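Local coordinates for multidrug resistance protein (Vibrio cholerae, PDB 1YC9) that probably serves as the trimeric outer membrane channel of a drug efflux system and could contribute to resistance to puromycin, acriflavine and tetraphenylarsonium chloride, at residues Ala365-Ala368 with Arg369-Lys372. The protein carries 1 engineered substitution. Residues are numbered along the deposited sequence; the frame is centred on the assembly and turned at random.
Sequences ALQA and RINK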
ATOM      1  N   ALA A 365     -16.771 -20.114  18.513  1.00 24.18           N
ATOM      2  CA  ALA A 365     -16.541 -21.398  17.842  1.00 23.23           C
ATOM      3  C   ALA A 365     -15.395 -22.257  18.420  1.00 21.26           C
ATOM      4  O   ALA A 365     -15.379 -23.470  18.192  1.00 22.84           O
ATOM      5  CB  ALA A 365     -16.312 -21.167  16.347  1.00 21.87           C
ATOM      6  N   LEU A 366     -14.480 -21.667  19.167  1.00 20.88           N
ATOM      7  CA  LEU A 366     -13.206 -22.297  19.395  1.00 22.21           C
ATOM      8  C   LEU A 366     -13.364 -23.535  20.275  1.00 22.53           C
ATOM      9  O   LEU A 366     -12.768 -24.579  19.988  1.00 20.88           O
ATOM     10  CB  LEU A 366     -12.199 -21.350  20.031  1.00 22.14           C
ATOM     11  CG  LEU A 366     -10.801 -21.941  20.198  1.00 23.24           C
ATOM     12  CD1 LEU A 366     -10.179 -22.463  18.893  1.00 25.20           C
ATOM     13  CD2 LEU A 366      -9.863 -20.966  20.799  1.00 24.88           C
ATOM     14  N   GLN A 367     -14.172 -23.434  21.332  1.00 23.23           N
ATOM     15  CA  GLN A 367     -14.175 -24.541  22.313  1.00 24.18           C
ATOM     16  C   GLN A 367     -14.630 -25.856  21.703  1.00 22.17           C
ATOM     17  O   GLN A 367     -14.015 -26.869  21.936  1.00 23.64           O
ATOM     18  CB  GLN A 367     -14.980 -24.231  23.597  1.00 25.77           C
ATOM     19  CG  GLN A 367     -14.743 -25.323  24.691  1.00 28.36           C
ATOM     20  CD  GLN A 367     -13.263 -25.494  25.051  1.00 34.25           C
ATOM     21  OE1 GLN A 367     -12.578 -24.545  25.488  1.00 36.77           O
ATOM     22  NE2 GLN A 367     -12.748 -26.695  24.814  1.00 35.73           N
ATOM     23  N   ALA A 368     -15.670 -25.839  20.906  1.00 23.70           N
ATOM     24  CA  ALA A 368     -16.181 -27.034  20.261  1.00 23.29           C
ATOM     25  C   ALA A 368     -15.189 -27.614  19.270  1.00 23.27           C
ATOM     26  O   ALA A 368     -15.088 -28.850  19.155  1.00 20.63           O
ATOM     27  CB  ALA A 368     -17.433 -26.764  19.610  1.00 23.40           C
ATOM     28  N   ARG A 369     -14.514 -26.729  18.508  1.00 22.03           N
ATOM     29  CA  ARG A 369     -13.406 -27.170  17.636  1.00 21.50           C
ATOM     30  C   ARG A 369     -12.326 -27.933  18.406  1.00 22.26           C
ATOM     31  O   ARG A 369     -11.930 -29.045  18.020  1.00 22.99           O
ATOM     32  CB  ARG A 369     -12.803 -25.963  16.891  1.00 20.56           C
ATOM     33  CG  ARG A 369     -13.763 -25.389  15.878  1.00 20.72           C
ATOM     34  CD  ARG A 369     -13.190 -24.281  15.033  1.00 20.61           C
ATOM     35  NE  ARG A 369     -12.106 -24.828  14.201  1.00 20.19           N
ATOM     36  CZ  ARG A 369     -11.352 -24.076  13.410  1.00 25.20           C
ATOM     37  NH1 ARG A 369     -11.585 -22.784  13.336  1.00 25.93           N
ATOM     38  NH2 ARG A 369     -10.370 -24.629  12.698  1.00 22.85           N
ATOM     39  N   ILE A 370     -11.870 -27.347  19.509  1.00 22.44           N
ATOM     40  CA  ILE A 370     -10.875 -27.941  20.353  1.00 23.54           C
ATOM     41  C   ILE A 370     -11.389 -29.292  20.896  1.00 24.36           C
ATOM     42  O   ILE A 370     -10.673 -30.275  20.858  1.00 23.87           O
ATOM     43  CB  ILE A 370     -10.501 -26.980  21.480  1.00 24.21           C
ATOM     44  CG1 ILE A 370      -9.627 -25.840  20.910  1.00 23.67           C
ATOM     45  CG2 ILE A 370      -9.788 -27.698  22.688  1.00 24.09           C
ATOM     46  CD1 ILE A 370      -9.078 -24.854  21.979  1.00 24.91           C
ATOM     47  N   ASN A 371     -12.622 -29.305  21.353  1.00 25.07           N
ATOM     48  CA  ASN A 371     -13.253 -30.495  21.931  1.00 26.33           C
ATOM     49  C   ASN A 371     -13.267 -31.661  20.958  1.00 25.88           C
ATOM     50  O   ASN A 371     -12.787 -32.747  21.286  1.00 25.72           O
ATOM     51  CB  ASN A 371     -14.684 -30.151  22.326  1.00 27.62           C
ATOM     52  CG  ASN A 371     -14.751 -29.414  23.670  1.00 30.00           C
ATOM     53  OD1 ASN A 371     -13.741 -29.269  24.339  1.00 36.42           O
ATOM     54  ND2 ASN A 371     -15.959 -28.949  24.067  1.00 34.32           N
ATOM     55  N   LYS A 372     -13.789 -31.423  19.758  1.00 23.75           N
ATOM     56  CA  LYS A 372     -13.823 -32.470  18.752  1.00 24.04           C
ATOM     57  C   LYS A 372     -12.414 -32.877  18.345  1.00 22.13           C
ATOM     58  O   LYS A 372     -12.138 -34.058  18.089  1.00 21.35           O
ATOM     59  CB  LYS A 372     -14.648 -32.065  17.538  1.00 23.48           C
ATOM     60  CG  LYS A 372     -16.124 -31.763  17.784  1.00 26.22           C
ATOM     61  CD  LYS A 372     -16.946 -32.841  18.544  1.00 28.00           C
ATOM     62  CE  LYS A 372     -16.815 -34.251  18.051  1.00 29.89           C
ATOM     63  NZ  LYS A 372     -17.661 -35.305  18.873  1.00 31.30           N
TER
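Two side chains one helical turn apart, Q367 and N371, are brought together by different torsions: Q367 sends CG away from its own N (chi1 -170°) and bends at chi2, which carries its amide along the helix, while N371 holds CG beside its backbone N, facing back toward the preceding turn. NE2 of Q367 then gives a hydrogen bond to OD1 of N371 at 2.8 Å. The acceptor lies close to the amide plane of Q367, but the donor sits above the carbonyl plane of N371, 51° out of it, and the two amide planes are inclined at 44°. The same N371 is tied by its main chain, N to O of Q367 at 2.9 Å, so the pair is linked through both backbone and side chains.

The principle is that i to i+4 spacing brings side chains together along one flank of a helix, whether polar or apolar. On another flank, L366 and I370 repeat it with an apolar contact. CD1 of I370 reaches CG of L366 at 3.8 Å, and the backbone hydrogen bond from N of I370 to O of L366 (2.9 Å) joins the same two residues. R369 lays CG 3.4 Å from O of A365, and its guanidinium goes on to a salt bridge between NH1 and OE1 of E211 of the second subunit.

Along helix 326-391, L366 and I370 thus face L418 of helix 398-433, A368 and K372 face L207 of the second subunit, and R369 touches both neighbours, as expected of the coiled-coil alpha-barrel of trimeric outer membrane factors.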